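Local coordinates for protein DR2417 (Deinococcus radiodurans, PDB 4XWW) that probably degrades and matures RNA as a metal-dependent 5'-3' exonuclease of the metallo-beta-lactamase superfamily, possibly also cutting internally, at residues A[193-198]-A[388-393]; A[227-232]-A[253-258]. All blocks are in the same frame, centred on the assembly; numbering follows the deposited sequence.

Contact 1 of 2, residues A[193-198]-A[388-393]; sequences ERVEQA and ATILNL
A chi1 of 176° swings CG of Glu196 away from the backbone N, and the chain runs on extended, so that the aliphatic part of this glutamate crosses one branch of Leu393 at a slant; CG of the leucine is itself turned beside the backbone N (chi1 -76°). The CD2 methyl of Leu393 is therefore met along the whole length of the acid: Glu196 CB and Glu196 CD each lie 3.8 Å from it, and both carboxylate oxygens stay only slightly farther off. On the buried side Val195 crosses Leu393 at about a right angle, with Val195 CG1 4.1 Å from Leu393 CB. The same methyl, Val195 CG1, looks across to the end of Ile390, 4.4 Å from its CD1, so a single branch of the valine serves two residues about one helical turn apart.

The two helices carrying these groups, 192-201 and 384-394, lead into the neighbouring parallel strands 205-209 and 398-402 of a mixed sheet in the metallo-beta-lactamase fold. The N-to-C directions of the two short segments differ by 42°, and their axes approach to 9.2 Å. Ile390 continues the packing down to Leu206 of strand 205-209 and to Phe176, while Arg194, on a different side of its helix, forms a salt bridge with Glu147. The polar link is indirect: where the backbones come nearest, at Glu196 and Leu393, one water donates to both Glu196 O and Leu393 O, 2.7 Å from each, and bridges the two helices.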
# COMPACT_ATOMS: atom_id res chain seq x y z
N GLU A 193 25.48 22.68 -19.81
CA GLU A 193 26.76 23.27 -20.22
C GLU A 193 27.76 23.15 -19.07
O GLU A 193 28.91 22.73 -19.27
CB GLU A 193 26.55 24.73 -20.62
CG GLU A 193 27.79 25.45 -21.09
CD GLU A 193 27.49 26.90 -21.44
OE1 GLU A 193 26.86 27.60 -20.62
OE2 GLU A 193 27.89 27.34 -22.55
N ARG A 194 27.32 23.50 -17.87
CA ARG A 194 28.23 23.47 -16.72
C ARG A 194 28.61 22.05 -16.37
O ARG A 194 29.75 21.77 -16.01
CB ARG A 194 27.61 24.14 -15.49
CG ARG A 194 28.52 24.10 -14.28
CD ARG A 194 29.75 25.01 -14.55
NE ARG A 194 30.81 25.01 -13.53
CZ ARG A 194 31.83 24.14 -13.49
NH1 ARG A 194 31.91 23.15 -14.39
NH2 ARG A 194 32.76 24.26 -12.56
N VAL A 195 27.63 21.14 -16.47
CA VAL A 195 27.86 19.74 -16.17
C VAL A 195 28.85 19.14 -17.18
O VAL A 195 29.78 18.42 -16.80
CB VAL A 195 26.53 18.95 -16.16
CG1 VAL A 195 26.78 17.45 -16.11
CG2 VAL A 195 25.63 19.41 -14.98
N GLU A 196 28.66 19.45 -18.46
CA GLU A 196 29.57 18.97 -19.49
C GLU A 196 30.99 19.51 -19.27
O GLU A 196 31.98 18.79 -19.44
CB GLU A 196 29.07 19.37 -20.88
CG GLU A 196 30.03 18.97 -21.99
CD GLU A 196 29.39 18.95 -23.35
OE1 GLU A 196 28.43 19.73 -23.57
OE2 GLU A 196 29.83 18.15 -24.20
N GLN A 197 31.10 20.78 -18.88
CA GLN A 197 32.39 21.38 -18.56
C GLN A 197 33.03 20.63 -17.40
O GLN A 197 34.23 20.40 -17.41
CB GLN A 197 32.25 22.86 -18.21
CG GLN A 197 33.58 23.58 -17.91
CD GLN A 197 34.52 23.60 -19.11
OE1 GLN A 197 34.11 23.83 -20.25
NE2 GLN A 197 35.78 23.33 -18.86
N ALA A 198 32.23 20.24 -16.41
CA ALA A 198 32.75 19.55 -15.24
C ALA A 198 33.36 18.22 -15.67
O ALA A 198 34.42 17.83 -15.20
CB ALA A 198 31.65 19.33 -14.17
N ALA A 388 21.44 8.65 -17.87
CA ALA A 388 22.54 8.34 -18.79
C ALA A 388 23.21 9.61 -19.33
O ALA A 388 24.44 9.67 -19.48
CB ALA A 388 22.03 7.51 -19.94
N THR A 389 22.41 10.63 -19.60
CA THR A 389 22.95 11.88 -20.09
C THR A 389 23.96 12.46 -19.10
O THR A 389 25.07 12.86 -19.46
CB THR A 389 21.83 12.89 -20.36
OG1 THR A 389 21.14 12.52 -21.56
CG2 THR A 389 22.40 14.31 -20.55
N ILE A 390 23.59 12.45 -17.82
CA ILE A 390 24.50 12.94 -16.79
C ILE A 390 25.77 12.09 -16.67
O ILE A 390 26.89 12.63 -16.59
CB ILE A 390 23.79 13.01 -15.43
CG1 ILE A 390 22.57 13.94 -15.53
CG2 ILE A 390 24.81 13.44 -14.33
CD1 ILE A 390 22.90 15.33 -16.06
N LEU A 391 25.60 10.77 -16.64
CA LEU A 391 26.75 9.87 -16.61
C LEU A 391 27.65 10.06 -17.83
O LEU A 391 28.87 10.04 -17.69
CB LEU A 391 26.28 8.40 -16.51
CG LEU A 391 25.85 7.95 -15.10
CD1 LEU A 391 24.78 6.89 -15.15
CD2 LEU A 391 27.07 7.43 -14.33
N ASN A 392 27.07 10.29 -19.00
CA ASN A 392 27.88 10.47 -20.22
C ASN A 392 28.59 11.82 -20.25
O ASN A 392 29.70 11.93 -20.77
CB ASN A 392 27.01 10.33 -21.48
CG ASN A 392 26.63 8.88 -21.79
OD1 ASN A 392 27.35 7.94 -21.45
ND2 ASN A 392 25.48 8.70 -22.44
N LEU A 393 27.94 12.85 -19.72
CA LEU A 393 28.51 14.19 -19.71
C LEU A 393 29.63 14.34 -18.67
O LEU A 393 30.62 15.03 -18.92
CB LEU A 393 27.41 15.22 -19.45
CG LEU A 393 26.47 15.55 -20.60
CD1 LEU A 393 25.41 16.53 -20.13
CD2 LEU A 393 27.28 16.18 -21.78
O HOH W 1 32.06 16.40 -20.69

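Contact 2 of 2, residues A[227-232]-A[253-258]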
# COMPACT_ATOMS: atom_id res chain seq x y z
N ARG A 227 -0.05 21.54 -21.34
CA ARG A 227 -0.86 21.44 -22.55
C ARG A 227 -2.01 20.45 -22.36
O ARG A 227 -3.17 20.71 -22.74
CB ARG A 227 -0.00 21.01 -23.75
CG ARG A 227 0.86 22.13 -24.32
CD ARG A 227 1.42 21.73 -25.68
NE ARG A 227 2.33 20.59 -25.59
CZ ARG A 227 3.62 20.71 -25.31
NH1 ARG A 227 4.15 21.92 -25.12
NH2 ARG A 227 4.39 19.63 -25.23
N ASN A 228 -1.69 19.31 -21.76
CA ASN A 228 -2.70 18.29 -21.51
C ASN A 228 -3.80 18.77 -20.55
O ASN A 228 -5.00 18.51 -20.78
CB ASN A 228 -2.05 17.02 -20.96
CG ASN A 228 -1.18 16.33 -21.99
OD1 ASN A 228 -1.18 16.70 -23.16
ND2 ASN A 228 -0.46 15.28 -21.57
N LEU A 229 -3.38 19.46 -19.49
CA LEU A 229 -4.33 20.01 -18.53
C LEU A 229 -5.22 21.05 -19.19
O LEU A 229 -6.42 21.07 -18.95
CB LEU A 229 -3.62 20.61 -17.31
CG LEU A 229 -3.09 19.55 -16.33
CD1 LEU A 229 -2.16 20.20 -15.29
CD2 LEU A 229 -4.26 18.78 -15.64
N GLU A 230 -4.65 21.91 -20.04
CA GLU A 230 -5.47 22.93 -20.67
C GLU A 230 -6.52 22.30 -21.59
O GLU A 230 -7.67 22.75 -21.63
CB GLU A 230 -4.61 23.94 -21.45
CG GLU A 230 -5.45 25.10 -22.02
CD GLU A 230 -4.62 26.32 -22.38
OE1 GLU A 230 -3.41 26.17 -22.61
OE2 GLU A 230 -5.19 27.43 -22.39
N GLU A 231 -6.14 21.23 -22.30
CA GLU A 231 -7.07 20.56 -23.20
C GLU A 231 -8.24 19.96 -22.41
O GLU A 231 -9.40 20.12 -22.79
CB GLU A 231 -6.35 19.48 -24.02
CG GLU A 231 -7.23 18.78 -25.07
CD GLU A 231 -6.45 17.78 -25.92
OE1 GLU A 231 -5.71 16.95 -25.34
OE2 GLU A 231 -6.55 17.84 -27.17
N ILE A 232 -7.94 19.29 -21.30
CA ILE A 232 -8.97 18.73 -20.44
C ILE A 232 -9.88 19.82 -19.86
O ILE A 232 -11.10 19.74 -19.95
CB ILE A 232 -8.33 17.90 -19.32
CG1 ILE A 232 -7.66 16.66 -19.93
CG2 ILE A 232 -9.37 17.51 -18.26
CD1 ILE A 232 -6.65 16.00 -19.03
N GLN A 253 1.69 27.21 -11.31
CA GLN A 253 1.74 28.44 -12.11
C GLN A 253 1.15 28.20 -13.50
O GLN A 253 0.36 29.01 -14.00
CB GLN A 253 3.18 28.96 -12.25
CG GLN A 253 3.27 30.19 -13.17
CD GLN A 253 2.66 31.43 -12.54
OE1 GLN A 253 2.81 31.68 -11.35
NE2 GLN A 253 2.00 32.25 -13.36
N ASN A 254 1.52 27.09 -14.11
CA ASN A 254 0.98 26.78 -15.44
C ASN A 254 -0.54 26.61 -15.39
O ASN A 254 -1.24 27.00 -16.33
CB ASN A 254 1.66 25.54 -16.01
CG ASN A 254 3.12 25.78 -16.36
OD1 ASN A 254 3.54 26.92 -16.64
ND2 ASN A 254 3.91 24.71 -16.39
N ILE A 255 -1.06 26.09 -14.29
CA ILE A 255 -2.51 25.99 -14.12
C ILE A 255 -3.14 27.39 -13.96
O ILE A 255 -4.21 27.66 -14.50
CB ILE A 255 -2.86 25.09 -12.91
CG1 ILE A 255 -2.45 23.64 -13.23
CG2 ILE A 255 -4.34 25.25 -12.51
CD1 ILE A 255 -2.29 22.79 -11.98
N LEU A 256 -2.47 28.28 -13.23
CA LEU A 256 -2.98 29.64 -13.10
C LEU A 256 -3.10 30.30 -14.46
O LEU A 256 -4.11 30.95 -14.77
CB LEU A 256 -2.07 30.49 -12.20
CG LEU A 256 -1.85 29.95 -10.79
CD1 LEU A 256 -1.03 30.96 -9.96
CD2 LEU A 256 -3.16 29.60 -10.10
N ASP A 257 -2.09 30.10 -15.29
CA ASP A 257 -2.08 30.75 -16.60
C ASP A 257 -3.13 30.14 -17.53
O ASP A 257 -3.83 30.87 -18.22
CB ASP A 257 -0.69 30.69 -17.21
CG ASP A 257 0.30 31.63 -16.51
OD1 ASP A 257 -0.11 32.74 -16.11
OD2 ASP A 257 1.46 31.24 -16.33
N LEU A 258 -3.26 28.81 -17.55
CA LEU A 258 -4.29 28.23 -18.41
C LEU A 258 -5.69 28.56 -17.90
O LEU A 258 -6.61 28.71 -18.70
CB LEU A 258 -4.13 26.71 -18.54
CG LEU A 258 -4.45 25.81 -17.35
CD1 LEU A 258 -5.94 25.39 -17.32
CD2 LEU A 258 -3.52 24.59 -17.39
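The CA atoms of Leu229 and Ile255 lie 7.6 Å apart and those of Glu230 and Leu258 5.9 Å, on two helical segments whose axes pass 9.9 Å apart at a signed crossing angle of -37°. On the side facing the sheet, Leu229 reaches over with its CD1 branch, which lies 4.0 Å from Ile255 CG1, and the two side chains meet at a slant. Both also rest on Leu242 of strand 240-243, beneath the helices. Leu258 has CG placed between the backbone N and the carbonyl carbon (chi1 71°), a rotation rare in helices, which carries its CD2 methyl in beside the backbone of the opposite helix: Leu258 CD2 is 4.0 Å from Leu229 CB and 3.9 Å from Glu230 N.

The two helices pack on the parallel sheet of the beta-CASP domain. Helix 222-234 leads into the central strand 240-243, and helix 249-261 forms the beta-alpha-beta crossover from that strand to 265-269; the strand thus follows one helix and precedes the other in sequence, and both lean on its Leu242.

Nearer the surface, the extended chain of Glu230 passes Leu258 in the opposite direction, its CD atom 3.9 Å from Leu258 CB. The carboxylate continues to the end of the partner helix, where OE1 forms a salt bridge with Arg261 and OE2 accepts a hydrogen bond from Gln262. The segments themselves therefore cohere through apolar and aliphatic contact, whereas the polar hold comes from Glu230, gripped through both oxygens by Arg261 and Gln262, a setting that probably favours its ionised form.

Followed from the N terminus, the chain first reaches 193-198, on a helix of the metallo-beta-lactamase part, then 227-232 and 253-258, and only later 388-393. Contact 2 closes a short loop, with 20 residues between its segments, and is nested within the 189-residue loop closed by contact 1. The long excursion includes the beta-CASP domain; contact 1 joins the helices before and after it and so brings the returning chain back to the seven-stranded sheet, whereas contact 2 ties neighbouring helices within the inserted five-stranded unit. The two do not touch: their centres are about 32 Å apart and their nearest atoms about 19 Å.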